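Local coordinates for protein pumilio homology domain family member 4 (PDB 3BWT) that binds messenger RNA through a domain of Pumilio repeats in budding yeast and may affect diploid formation, at residues 123-126 with 127-131; 260-263 with 264-268; 75-78 with 79-83; 181-184 with 185-189. One frame throughout, in Å; residues are numbered along the deposited sequence.

Contact 1 (123-126 with 127-131)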
ATOM      1  N   TYR A 123      -5.203   2.857  18.467  1.00 20.49           N
ATOM      2  CA  TYR A 123      -5.544   3.814  17.420  1.00 18.89           C
ATOM      3  C   TYR A 123      -5.371   3.277  16.006  1.00 18.26           C
ATOM      4  O   TYR A 123      -5.325   4.040  15.053  1.00 18.70           O
ATOM      5  CB  TYR A 123      -4.708   5.079  17.603  1.00 18.52           C
ATOM      6  CG  TYR A 123      -4.630   5.500  19.045  1.00 19.75           C
ATOM      7  CD1 TYR A 123      -5.718   6.087  19.679  1.00 18.16           C
ATOM      8  CD2 TYR A 123      -3.475   5.292  19.779  1.00 19.00           C
ATOM      9  CE1 TYR A 123      -5.651   6.455  20.997  1.00 17.33           C
ATOM     10  CE2 TYR A 123      -3.401   5.655  21.088  1.00 18.29           C
ATOM     11  CZ  TYR A 123      -4.487   6.234  21.697  1.00 18.67           C
ATOM     12  OH  TYR A 123      -4.388   6.596  23.018  1.00 20.90           O
ATOM     13  N   THR A 124      -5.308   1.964  15.865  1.00 18.59           N
ATOM     14  CA  THR A 124      -4.917   1.364  14.593  1.00 19.18           C
ATOM     15  C   THR A 124      -5.775   1.759  13.378  1.00 18.69           C
ATOM     16  O   THR A 124      -5.237   2.068  12.316  1.00 19.10           O
ATOM     17  CB  THR A 124      -4.838  -0.159  14.703  1.00 19.60           C
ATOM     18  OG1 THR A 124      -3.955  -0.504  15.776  1.00 20.83           O
ATOM     19  CG2 THR A 124      -4.327  -0.762  13.390  1.00 20.59           C
ATOM     20  N   VAL A 125      -7.093   1.739  13.518  1.00 17.44           N
ATOM     21  CA  VAL A 125      -7.946   2.112  12.394  1.00 18.19           C
ATOM     22  C   VAL A 125      -7.740   3.579  12.021  1.00 18.33           C
ATOM     23  O   VAL A 125      -7.495   3.912  10.860  1.00 17.50           O
ATOM     24  CB  VAL A 125      -9.435   1.877  12.691  1.00 17.45           C
ATOM     25  CG1 VAL A 125     -10.264   2.623  11.697  1.00 18.44           C
ATOM     26  CG2 VAL A 125      -9.761   0.398  12.640  1.00 20.35           C
ATOM     27  N   GLN A 126      -7.839   4.452  13.020  1.00 19.29           N
ATOM     28  CA  GLN A 126      -7.672   5.877  12.804  1.00 17.13           C
ATOM     29  C   GLN A 126      -6.418   6.173  11.989  1.00 17.17           C
ATOM     30  O   GLN A 126      -6.466   6.945  11.025  1.00 17.00           O
ATOM     31  CB  GLN A 126      -7.634   6.612  14.138  1.00 16.97           C
ATOM     32  CG  GLN A 126      -7.296   8.095  14.026  1.00 17.80           C
ATOM     33  CD  GLN A 126      -7.278   8.796  15.389  1.00 24.01           C
ATOM     34  OE1 GLN A 126      -7.228  10.025  15.468  1.00 22.96           O
ATOM     35  NE2 GLN A 126      -7.326   8.010  16.463  1.00 20.78           N
ATOM     36  N   LEU A 127      -5.303   5.559  12.378  1.00 17.41           N
ATOM     37  CA  LEU A 127      -4.030   5.793  11.713  1.00 16.23           C
ATOM     38  C   LEU A 127      -3.962   5.113  10.365  1.00 17.54           C
ATOM     39  O   LEU A 127      -3.459   5.692   9.404  1.00 18.27           O
ATOM     40  CB  LEU A 127      -2.873   5.340  12.579  1.00 17.20           C
ATOM     41  CG  LEU A 127      -2.809   6.059  13.918  1.00 16.81           C
ATOM     42  CD1 LEU A 127      -1.464   5.804  14.575  1.00 16.57           C
ATOM     43  CD2 LEU A 127      -3.038   7.548  13.715  1.00 17.08           C
ATOM     44  N   SER A 128      -4.476   3.893  10.283  1.00 17.50           N
ATOM     45  CA  SER A 128      -4.600   3.227   8.991  1.00 17.69           C
ATOM     46  C   SER A 128      -5.349   4.107   7.987  1.00 18.53           C
ATOM     47  O   SER A 128      -5.036   4.108   6.789  1.00 19.19           O
ATOM     48  CB  SER A 128      -5.304   1.877   9.134  1.00 17.03           C
ATOM     49  OG  SER A 128      -4.494   0.945   9.830  1.00 17.10           O
ATOM     50  N   LYS A 129      -6.328   4.862   8.475  1.00 16.79           N
ATOM     51  CA  LYS A 129      -7.159   5.668   7.592  1.00 17.24           C
ATOM     52  C   LYS A 129      -6.597   7.053   7.356  1.00 16.23           C
ATOM     53  O   LYS A 129      -7.146   7.798   6.564  1.00 16.60           O
ATOM     54  CB  LYS A 129      -8.583   5.805   8.128  1.00 17.62           C
ATOM     55  CG  LYS A 129      -9.459   4.579   7.986  1.00 18.22           C
ATOM     56  CD  LYS A 129     -10.865   4.903   8.478  1.00 18.31           C
ATOM     57  CE  LYS A 129     -11.725   3.657   8.538  1.00 43.27           C
ATOM     58  NZ  LYS A 129     -13.145   3.983   8.834  1.00 43.33           N
ATOM     59  N   ASP A 130      -5.505   7.400   8.020  1.00 16.23           N
ATOM     60  CA  ASP A 130      -4.972   8.759   7.909  1.00 17.38           C
ATOM     61  C   ASP A 130      -3.874   8.921   6.848  1.00 17.25           C
ATOM     62  O   ASP A 130      -2.986   8.079   6.725  1.00 16.23           O
ATOM     63  CB  ASP A 130      -4.450   9.249   9.271  1.00 17.20           C
ATOM     64  CG  ASP A 130      -4.061  10.713   9.250  1.00 16.23           C
ATOM     65  OD1 ASP A 130      -4.182  11.338   8.182  1.00 16.23           O
ATOM     66  OD2 ASP A 130      -3.643  11.231  10.307  1.00 16.23           O
ATOM     67  N   LEU A 131      -3.937  10.031   6.116  1.00 17.02           N
ATOM     68  CA  LEU A 131      -2.975  10.359   5.065  1.00 16.23           C
ATOM     69  C   LEU A 131      -1.519  10.272   5.515  1.00 17.46           C
ATOM     70  O   LEU A 131      -0.649   9.864   4.746  1.00 17.88           O
ATOM     71  CB  LEU A 131      -3.254  11.755   4.532  1.00 16.23           C
ATOM     72  CG  LEU A 131      -2.142  12.406   3.722  1.00 16.23           C
ATOM     73  CD1 LEU A 131      -1.972  11.715   2.383  1.00 16.23           C
ATOM     74  CD2 LEU A 131      -2.457  13.873   3.531  1.00 16.23           C
TER
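Tyr123 O accepts the amide of Leu127 at 3.1 Å, nearly in line with its C=O, and this bond starts the short helix 124-128 in Pumilio repeat 4 of the all-helical PUM-HD domain. Tyr123 holds the N-cap position. The next two bonds keep the same four-residue step, Ser128 N to Thr124 O and Lys129 N to Val125 O. The helix then tightens as it ends: Lys129 N also gives a weak bond to Gln126 O, and Asp130 N reaches back only three residues, to Leu127 O at 3.0 Å.

The side chains follow the same spacing. With OG of Ser128 turned beside its own backbone N (chi1 -69°), the hydroxyl bends back to Thr124 O at 2.8 Å. That carbonyl is gripped twice, by Ser128 OG above one face of its plane and by Ser128 N, tilted toward the other face. The buried serine hydroxyl is thus satisfied by its own helix, while Thr124 OG1 turns the other way along the chain to Arg121 O.

On the neighbouring flank Val125 and Lys129 run alongside each other. The extended lysine lays its aliphatic end against the valine, CE to CG1 3.6 Å, and carries NZ onward to a salt bridge with Asp162. Leu127 points to a different side, where it packs on Ser91 of helix 87-92 and on Ile137 of helix 133-143. Side chain to side chain within the helix, Leu127 CG lies 4.3 Å from Tyr123 CB.

Contact 2 (260-263 with 264-268)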
ATOM      1  N   GLU A 260      -8.140 -18.341 -19.132  1.00 27.35           N
ATOM      2  CA  GLU A 260      -9.007 -19.002 -20.093  1.00 30.01           C
ATOM      3  C   GLU A 260     -10.434 -19.306 -19.610  1.00 30.94           C
ATOM      4  O   GLU A 260     -11.387 -19.138 -20.361  1.00 33.93           O
ATOM      5  CB  GLU A 260      -8.276 -20.203 -20.711  1.00 33.24           C
ATOM      6  CG  GLU A 260      -6.944 -19.747 -21.343  1.00 30.29           C
ATOM      7  CD  GLU A 260      -6.222 -20.803 -22.169  1.00 43.44           C
ATOM      8  OE1 GLU A 260      -6.698 -21.959 -22.243  1.00 39.90           O
ATOM      9  OE2 GLU A 260      -5.158 -20.460 -22.742  1.00 38.92           O
ATOM     10  N   PRO A 261     -10.594 -19.723 -18.351  1.00 30.04           N
ATOM     11  CA  PRO A 261     -11.957 -19.822 -17.817  1.00 29.79           C
ATOM     12  C   PRO A 261     -12.743 -18.513 -17.971  1.00 33.50           C
ATOM     13  O   PRO A 261     -13.929 -18.532 -18.324  1.00 31.72           O
ATOM     14  CB  PRO A 261     -11.720 -20.112 -16.339  1.00 31.65           C
ATOM     15  CG  PRO A 261     -10.428 -20.851 -16.314  1.00 31.12           C
ATOM     16  CD  PRO A 261      -9.589 -20.267 -17.422  1.00 32.39           C
ATOM     17  N   MET A 262     -12.085 -17.389 -17.703  1.00 30.47           N
ATOM     18  CA  MET A 262     -12.730 -16.080 -17.807  1.00 30.93           C
ATOM     19  C   MET A 262     -13.069 -15.740 -19.252  1.00 26.54           C
ATOM     20  O   MET A 262     -14.182 -15.309 -19.553  1.00 29.06           O
ATOM     21  CB  MET A 262     -11.848 -14.977 -17.199  1.00 23.79           C
ATOM     22  CG  MET A 262     -12.503 -13.595 -17.162  1.00 23.02           C
ATOM     23  SD  MET A 262     -14.014 -13.470 -16.167  1.00 26.04           S
ATOM     24  CE  MET A 262     -13.359 -13.711 -14.521  1.00 17.89           C
ATOM     25  N   ILE A 263     -12.097 -15.924 -20.140  1.00 26.47           N
ATOM     26  CA  ILE A 263     -12.305 -15.702 -21.562  1.00 25.73           C
ATOM     27  C   ILE A 263     -13.462 -16.564 -22.046  1.00 28.23           C
ATOM     28  O   ILE A 263     -14.278 -16.136 -22.861  1.00 28.67           O
ATOM     29  CB  ILE A 263     -11.031 -16.021 -22.365  1.00 27.32           C
ATOM     30  CG1 ILE A 263      -9.927 -15.017 -22.012  1.00 26.32           C
ATOM     31  CG2 ILE A 263     -11.314 -16.014 -23.862  1.00 19.88           C
ATOM     32  CD1 ILE A 263      -8.604 -15.286 -22.696  1.00 25.84           C
ATOM     33  N   LEU A 264     -13.532 -17.777 -21.514  1.00 27.25           N
ATOM     34  CA  LEU A 264     -14.599 -18.711 -21.834  1.00 27.42           C
ATOM     35  C   LEU A 264     -15.969 -18.203 -21.428  1.00 31.03           C
ATOM     36  O   LEU A 264     -16.927 -18.304 -22.196  1.00 37.38           O
ATOM     37  CB  LEU A 264     -14.345 -20.048 -21.151  1.00 34.46           C
ATOM     38  CG  LEU A 264     -13.761 -21.134 -22.042  1.00 37.66           C
ATOM     39  CD1 LEU A 264     -13.373 -22.337 -21.194  1.00 49.57           C
ATOM     40  CD2 LEU A 264     -14.776 -21.512 -23.110  1.00 31.78           C
ATOM     41  N   GLU A 265     -16.064 -17.685 -20.209  1.00 33.16           N
ATOM     42  CA  GLU A 265     -17.313 -17.127 -19.708  1.00 35.39           C
ATOM     43  C   GLU A 265     -17.783 -16.000 -20.614  1.00 33.96           C
ATOM     44  O   GLU A 265     -18.943 -15.952 -21.032  1.00 33.72           O
ATOM     45  CB  GLU A 265     -17.123 -16.594 -18.291  1.00 38.38           C
ATOM     46  CG  GLU A 265     -18.426 -16.279 -17.587  1.00 43.33           C
ATOM     47  CD  GLU A 265     -19.211 -17.528 -17.266  1.00 41.77           C
ATOM     48  OE1 GLU A 265     -18.619 -18.624 -17.342  1.00 35.51           O
ATOM     49  OE2 GLU A 265     -20.410 -17.413 -16.936  1.00 51.66           O
ATOM     50  N   ILE A 266     -16.865 -15.091 -20.911  1.00 31.74           N
ATOM     51  CA  ILE A 266     -17.139 -13.998 -21.837  1.00 36.15           C
ATOM     52  C   ILE A 266     -17.629 -14.519 -23.194  1.00 36.24           C
ATOM     53  O   ILE A 266     -18.578 -13.980 -23.764  1.00 42.24           O
ATOM     54  CB  ILE A 266     -15.896 -13.083 -21.991  1.00 26.94           C
ATOM     55  CG1 ILE A 266     -15.665 -12.311 -20.685  1.00 21.29           C
ATOM     56  CG2 ILE A 266     -16.046 -12.144 -23.175  1.00 20.02           C
ATOM     57  CD1 ILE A 266     -14.394 -11.511 -20.647  1.00 22.24           C
ATOM     58  N   LEU A 267     -17.001 -15.583 -23.690  1.00 33.45           N
ATOM     59  CA  LEU A 267     -17.413 -16.209 -24.949  1.00 34.08           C
ATOM     60  C   LEU A 267     -18.773 -16.891 -24.883  1.00 29.76           C
ATOM     61  O   LEU A 267     -19.548 -16.820 -25.829  1.00 28.66           O
ATOM     62  CB  LEU A 267     -16.372 -17.229 -25.415  1.00 31.14           C
ATOM     63  CG  LEU A 267     -15.282 -16.714 -26.353  1.00 37.22           C
ATOM     64  CD1 LEU A 267     -14.192 -17.763 -26.508  1.00 37.31           C
ATOM     65  CD2 LEU A 267     -15.857 -16.310 -27.712  1.00 29.42           C
ATOM     66  N   ASN A 268     -19.056 -17.564 -23.775  1.00 31.56           N
ATOM     67  CA  ASN A 268     -20.251 -18.398 -23.685  1.00 27.11           C
ATOM     68  C   ASN A 268     -21.491 -17.721 -23.106  1.00 39.01           C
ATOM     69  O   ASN A 268     -22.542 -17.695 -23.750  1.00 35.25           O
ATOM     70  CB  ASN A 268     -19.936 -19.679 -22.928  1.00 31.48           C
ATOM     71  CG  ASN A 268     -18.984 -20.581 -23.694  1.00 45.20           C
ATOM     72  OD1 ASN A 268     -19.034 -20.660 -24.924  1.00 34.44           O
ATOM     73  ND2 ASN A 268     -18.110 -21.269 -22.967  1.00 50.46           N
TER
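Ile263 and Leu267 lie one turn apart in helix 256-279 of the stacked-helix Pumilio fold; both segments lie in Pumilio repeat 7. Ile263 sets its CG2 branch, anti to the backbone N, 4.3 Å from CD1 of Leu267. In the backbone of this pair Leu267 N bonds to Ile263 O at 2.9 Å, where the helix widens into a pi-type turn at 266-268. Outward, Ile263 rests on Leu253, Ile294 and Ser295, whereas Leu267 meets Leu302 and Leu306 of helix 300-310, so the two residues pack against helices on the C-terminal side as well as the preceding one.

Leu264 does its work closer to the main chain. Its CB sits over the carbonyl oxygens of both Glu260 and Pro261, and its amide bonds to Glu260 O at 2.8 Å. Pro261, which has no N-H to give, kinks the helix just before this turn, yet its own carbonyl still takes the amide of Glu265.

Met262, the third residue, bends at chi2 (62°) and packs among Ile249, Ile252, Leu253 and Ala236. Along its own helix Ile266 N gives a nearly straight bond to Met262 O, and the side chains meet more loosely, CD1 of Ile266 lying 4.5 Å from CG of Met262.

Contact 3 (75-78 with 79-83)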
ATOM      1  N   GLN A  75      19.391   5.472  25.418  1.00 27.17           N
ATOM      2  CA  GLN A  75      18.845   6.774  25.077  1.00 19.03           C
ATOM      3  C   GLN A  75      17.625   6.622  24.181  1.00 19.10           C
ATOM      4  O   GLN A  75      16.601   7.274  24.391  1.00 19.10           O
ATOM      5  CB  GLN A  75      19.906   7.620  24.399  1.00 18.09           C
ATOM      6  CG  GLN A  75      20.973   8.119  25.334  1.00 17.75           C
ATOM      7  CD  GLN A  75      22.236   8.525  24.608  1.00 18.04           C
ATOM      8  OE1 GLN A  75      22.584   7.946  23.575  1.00 19.37           O
ATOM      9  NE2 GLN A  75      22.936   9.515  25.145  1.00 16.75           N
ATOM     10  N   ARG A  76      17.734   5.743  23.194  1.00 18.55           N
ATOM     11  CA  ARG A  76      16.635   5.501  22.282  1.00 19.32           C
ATOM     12  C   ARG A  76      15.377   5.102  23.034  1.00 23.59           C
ATOM     13  O   ARG A  76      14.273   5.546  22.698  1.00 26.88           O
ATOM     14  CB  ARG A  76      16.994   4.421  21.267  1.00 23.45           C
ATOM     15  CG  ARG A  76      16.001   4.332  20.124  1.00 22.73           C
ATOM     16  CD  ARG A  76      16.483   3.418  19.007  1.00 29.42           C
ATOM     17  NE  ARG A  76      16.600   2.043  19.471  1.00 30.86           N
ATOM     18  CZ  ARG A  76      17.752   1.413  19.654  1.00 30.59           C
ATOM     19  NH1 ARG A  76      18.894   2.034  19.388  1.00 33.43           N
ATOM     20  NH2 ARG A  76      17.758   0.161  20.094  1.00 32.70           N
ATOM     21  N   ILE A  77      15.538   4.265  24.052  1.00 20.76           N
ATOM     22  CA  ILE A  77      14.396   3.806  24.836  1.00 21.70           C
ATOM     23  C   ILE A  77      13.729   4.948  25.595  1.00 23.32           C
ATOM     24  O   ILE A  77      12.516   4.923  25.830  1.00 27.04           O
ATOM     25  CB  ILE A  77      14.791   2.662  25.790  1.00 22.07           C
ATOM     26  CG1 ILE A  77      15.303   1.480  24.966  1.00 30.42           C
ATOM     27  CG2 ILE A  77      13.603   2.217  26.613  1.00 20.01           C
ATOM     28  CD1 ILE A  77      16.033   0.437  25.753  1.00 27.07           C
ATOM     29  N   VAL A  78      14.516   5.956  25.963  1.00 19.81           N
ATOM     30  CA  VAL A  78      13.978   7.110  26.662  1.00 22.22           C
ATOM     31  C   VAL A  78      13.181   7.976  25.694  1.00 23.73           C
ATOM     32  O   VAL A  78      12.089   8.447  26.020  1.00 24.54           O
ATOM     33  CB  VAL A  78      15.086   7.955  27.335  1.00 22.23           C
ATOM     34  CG1 VAL A  78      14.507   9.263  27.888  1.00 17.53           C
ATOM     35  CG2 VAL A  78      15.775   7.157  28.427  1.00 17.16           C
ATOM     36  N   LEU A  79      13.732   8.191  24.504  1.00 20.29           N
ATOM     37  CA  LEU A  79      13.026   8.951  23.484  1.00 19.44           C
ATOM     38  C   LEU A  79      11.707   8.267  23.151  1.00 23.05           C
ATOM     39  O   LEU A  79      10.685   8.935  22.947  1.00 25.66           O
ATOM     40  CB  LEU A  79      13.877   9.117  22.225  1.00 18.36           C
ATOM     41  CG  LEU A  79      15.144   9.954  22.407  1.00 20.07           C
ATOM     42  CD1 LEU A  79      15.782  10.318  21.068  1.00 18.64           C
ATOM     43  CD2 LEU A  79      14.847  11.203  23.221  1.00 18.50           C
ATOM     44  N   THR A  80      11.722   6.937  23.113  1.00 21.28           N
ATOM     45  CA  THR A  80      10.505   6.185  22.822  1.00 24.08           C
ATOM     46  C   THR A  80       9.495   6.378  23.946  1.00 21.77           C
ATOM     47  O   THR A  80       8.313   6.588  23.690  1.00 21.44           O
ATOM     48  CB  THR A  80      10.751   4.649  22.633  1.00 27.73           C
ATOM     49  OG1 THR A  80      11.761   4.412  21.641  1.00 22.05           O
ATOM     50  CG2 THR A  80       9.463   3.950  22.209  1.00 18.83           C
ATOM     51  N   LYS A  81       9.956   6.306  25.192  1.00 22.55           N
ATOM     52  CA  LYS A  81       9.032   6.415  26.325  1.00 28.75           C
ATOM     53  C   LYS A  81       8.369   7.785  26.420  1.00 21.71           C
ATOM     54  O   LYS A  81       7.192   7.885  26.755  1.00 25.75           O
ATOM     55  CB  LYS A  81       9.711   6.049  27.649  1.00 32.37           C
ATOM     56  CG  LYS A  81       9.981   4.548  27.810  1.00 37.70           C
ATOM     57  CD  LYS A  81      10.667   4.223  29.144  1.00 40.39           C
ATOM     58  CE  LYS A  81      10.884   2.717  29.313  1.00 42.68           C
ATOM     59  NZ  LYS A  81      11.418   2.373  30.666  1.00 34.63           N
ATOM     60  N   ILE A  82       9.122   8.830  26.110  1.00 19.58           N
ATOM     61  CA  ILE A  82       8.625  10.190  26.201  1.00 19.96           C
ATOM     62  C   ILE A  82       7.622  10.477  25.096  1.00 22.96           C
ATOM     63  O   ILE A  82       6.587  11.123  25.323  1.00 21.07           O
ATOM     64  CB  ILE A  82       9.789  11.212  26.111  1.00 29.05           C
ATOM     65  CG1 ILE A  82      10.605  11.213  27.414  1.00 26.41           C
ATOM     66  CG2 ILE A  82       9.274  12.610  25.784  1.00 16.68           C
ATOM     67  CD1 ILE A  82      11.796  12.158  27.402  1.00 20.12           C
ATOM     68  N   SER A  83       7.923   9.991  23.895  1.00 22.56           N
ATOM     69  CA  SER A  83       7.069  10.277  22.748  1.00 20.40           C
ATOM     70  C   SER A  83       5.843   9.372  22.664  1.00 18.52           C
ATOM     71  O   SER A  83       4.820   9.783  22.122  1.00 19.32           O
ATOM     72  CB  SER A  83       7.867  10.229  21.443  1.00 19.47           C
ATOM     73  OG  SER A  83       8.522   8.991  21.289  1.00 18.31           O
TER
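A chi1 of -54° turns Thr80 OG1 beside its own backbone N, from where it bonds to Arg76 O at 3.0 Å; the same rotation sends CG2 to the other side, anti to that N. At Lys81 a chi1 of -73° and an otherwise extended chain carry the aliphatic part alongside Ile77, with CE 3.9 Å from the isoleucine CG2. Val78 and Ile82 also lie side by side, and Val78 CG1 meets Ile82 CD1 at 4.0 Å.

These groups lie along helix 73-83, most of it in Pumilio repeat 2 of the all-helical domain. Arg76 O takes two donors from opposite faces of its plane, Thr80 N at 2.9 Å and the hydroxyl. Three residues on, Ser83 OG and Ser83 N share Leu79 O in the same manner. A valine in place of Thr80 would keep a similar shape but is likely to leave Arg76 O with the amide bond alone, its second donor lost.

The guanidinium of Arg76 reaches across to a salt bridge of NE with Glu112 of helix 110-120, and its NH2 bonds to Thr73 OG1, while Thr80 packs on Ile115. The chemistry implies a division of labour: hydroxyls close on the helix's own carbonyls, leaving apolar contacts and the Arg76 charge to join it to helix 110-120.

Contact 4 (181-184 with 185-189)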
ATOM      1  N   THR A 181       2.294 -13.355   8.014  1.00 26.02           N
ATOM      2  CA  THR A 181       2.343 -14.807   8.127  1.00 21.12           C
ATOM      3  C   THR A 181       1.245 -15.455   7.285  1.00 24.95           C
ATOM      4  O   THR A 181       0.160 -14.881   7.122  1.00 24.74           O
ATOM      5  CB  THR A 181       2.064 -15.200   9.582  1.00 21.75           C
ATOM      6  OG1 THR A 181       3.287 -15.217  10.329  1.00 19.24           O
ATOM      7  CG2 THR A 181       1.401 -16.555   9.654  1.00 32.93           C
ATOM      8  N   THR A 182       1.509 -16.651   6.766  1.00 25.26           N
ATOM      9  CA  THR A 182       0.498 -17.394   6.004  1.00 24.96           C
ATOM     10  C   THR A 182      -0.837 -17.475   6.746  1.00 23.37           C
ATOM     11  O   THR A 182      -1.904 -17.274   6.161  1.00 21.19           O
ATOM     12  CB  THR A 182       0.979 -18.823   5.662  1.00 28.26           C
ATOM     13  OG1 THR A 182       2.091 -18.754   4.759  1.00 29.36           O
ATOM     14  CG2 THR A 182      -0.139 -19.627   5.014  1.00 24.93           C
ATOM     15  N   GLU A 183      -0.763 -17.765   8.040  1.00 24.71           N
ATOM     16  CA  GLU A 183      -1.945 -17.836   8.890  1.00 24.32           C
ATOM     17  C   GLU A 183      -2.642 -16.476   8.967  1.00 35.32           C
ATOM     18  O   GLU A 183      -3.872 -16.388   8.876  1.00 34.18           O
ATOM     19  CB  GLU A 183      -1.566 -18.322  10.292  1.00 21.50           C
ATOM     20  CG  GLU A 183      -2.741 -18.420  11.256  1.00 43.19           C
ATOM     21  CD  GLU A 183      -2.413 -19.206  12.520  1.00 60.10           C
ATOM     22  OE1 GLU A 183      -1.254 -19.145  12.986  1.00 55.58           O
ATOM     23  OE2 GLU A 183      -3.321 -19.884  13.050  1.00 61.64           O
ATOM     24  N   GLN A 184      -1.850 -15.420   9.137  1.00 26.25           N
ATOM     25  CA  GLN A 184      -2.383 -14.066   9.178  1.00 24.40           C
ATOM     26  C   GLN A 184      -3.035 -13.703   7.846  1.00 23.07           C
ATOM     27  O   GLN A 184      -4.174 -13.238   7.810  1.00 22.91           O
ATOM     28  CB  GLN A 184      -1.274 -13.061   9.507  1.00 22.27           C
ATOM     29  CG  GLN A 184      -0.938 -12.944  10.976  1.00 18.99           C
ATOM     30  CD  GLN A 184       0.429 -12.332  11.195  1.00 21.59           C
ATOM     31  OE1 GLN A 184       1.287 -12.377  10.312  1.00 20.61           O
ATOM     32  NE2 GLN A 184       0.644 -11.760  12.379  1.00 21.81           N
ATOM     33  N   CYS A 185      -2.311 -13.916   6.751  1.00 21.98           N
ATOM     34  CA  CYS A 185      -2.826 -13.549   5.433  1.00 22.34           C
ATOM     35  C   CYS A 185      -4.063 -14.350   5.074  1.00 22.16           C
ATOM     36  O   CYS A 185      -4.960 -13.845   4.402  1.00 24.70           O
ATOM     37  CB  CYS A 185      -1.756 -13.708   4.351  1.00 18.03           C
ATOM     38  SG  CYS A 185      -0.339 -12.613   4.568  1.00 26.55           S
ATOM     39  N   ASP A 186      -4.111 -15.600   5.518  1.00 22.65           N
ATOM     40  CA  ASP A 186      -5.265 -16.448   5.252  1.00 24.51           C
ATOM     41  C   ASP A 186      -6.494 -15.946   6.004  1.00 24.00           C
ATOM     42  O   ASP A 186      -7.553 -15.746   5.413  1.00 22.78           O
ATOM     43  CB  ASP A 186      -4.969 -17.901   5.625  1.00 26.73           C
ATOM     44  CG  ASP A 186      -4.267 -18.667   4.510  1.00 29.41           C
ATOM     45  OD1 ASP A 186      -3.861 -18.048   3.502  1.00 25.62           O
ATOM     46  OD2 ASP A 186      -4.119 -19.902   4.647  1.00 42.20           O
ATOM     47  N   ASN A 187      -6.360 -15.733   7.307  1.00 24.45           N
ATOM     48  CA  ASN A 187      -7.488 -15.228   8.078  1.00 27.78           C
ATOM     49  C   ASN A 187      -7.996 -13.900   7.521  1.00 26.35           C
ATOM     50  O   ASN A 187      -9.195 -13.631   7.532  1.00 29.52           O
ATOM     51  CB  ASN A 187      -7.144 -15.117   9.562  1.00 30.03           C
ATOM     52  CG  ASN A 187      -7.096 -16.473  10.252  1.00 44.12           C
ATOM     53  OD1 ASN A 187      -7.712 -17.437   9.794  1.00 39.95           O
ATOM     54  ND2 ASN A 187      -6.366 -16.550  11.359  1.00 54.93           N
ATOM     55  N   LEU A 188      -7.076 -13.090   7.006  1.00 23.04           N
ATOM     56  CA  LEU A 188      -7.424 -11.807   6.412  1.00 25.56           C
ATOM     57  C   LEU A 188      -8.137 -11.986   5.070  1.00 26.17           C
ATOM     58  O   LEU A 188      -9.160 -11.350   4.810  1.00 26.63           O
ATOM     59  CB  LEU A 188      -6.167 -10.947   6.238  1.00 33.31           C
ATOM     60  CG  LEU A 188      -6.302  -9.589   5.541  1.00 25.93           C
ATOM     61  CD1 LEU A 188      -7.432  -8.788   6.137  1.00 18.63           C
ATOM     62  CD2 LEU A 188      -4.995  -8.829   5.638  1.00 23.37           C
ATOM     63  N   CYS A 189      -7.602 -12.853   4.221  1.00 20.48           N
ATOM     64  CA  CYS A 189      -8.205 -13.085   2.919  1.00 20.46           C
ATOM     65  C   CYS A 189      -9.579 -13.726   3.032  1.00 24.29           C
ATOM     66  O   CYS A 189     -10.468 -13.446   2.222  1.00 22.13           O
ATOM     67  CB  CYS A 189      -7.286 -13.917   2.038  1.00 20.64           C
ATOM     68  SG  CYS A 189      -5.806 -13.033   1.524  1.00 22.62           S
TER
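Asp186 lies alongside Thr182, pointing the same way, at the start of helix 182-193 in Pumilio repeat 5. Its OD2 comes to 4.0 Å from the threonine CG2, a plain van der Waals approach. One residue further round, Glu183 and Asn187 repeat the arrangement: the glutamate CG meets the amide ND2 at 4.1 Å, and the carboxylate and amide planes are turned 45° apart.

Backbone bonds set this spacing. Asp186 N gives to Thr182 O at 2.8 Å and Asn187 N to Glu183 O at 3.0 Å, preceded by Cys185 N to the N-cap carbonyl, Thr181 O. Asp186 also packs on Tyr224 of helix 224-232. Were it replaced by an alanine, the Thr182 methyl would probably lose its neighbour, Tyr224 part of its side-chain contact, and the helix start one negative charge.

Further out, Gln184 fixes the first turn. Thr181 makes no capping bond with its side chain, so only one half of a capping box forms, the side chain of Gln184 answering the N-cap amide. Its NE2 bonds to Pro146 O and Gln150 OE1, tying the turn to helix 146-158. With CG beside the backbone N (chi1 -81°), the extended Gln184 chain brings OE1 back to Thr181 N, 2.7 Å away and in the carbonyl plane.

Overall arrangement
The four contacts occupy four different helices of one repeat domain, and no two of them touch. Contacts 2 and 3 lie on opposite sides of the chain's centre, their centres about 58 Å apart, whereas contact 1 is nearest the middle. All are partly buried, but to different degrees: half the touching residues of contacts 2 and 3 are buried, while contact 4 has more exposed than buried ones. Contacts 1 and 3 share a hydroxyl returned to a carbonyl of its own helix and a lysine laid along a branched aliphatic neighbour. Contact 2 is aliphatic and methionine packing along one helix, whose outer faces meet neighbouring helices. Contact 4 pairs polar side chains at a helix start.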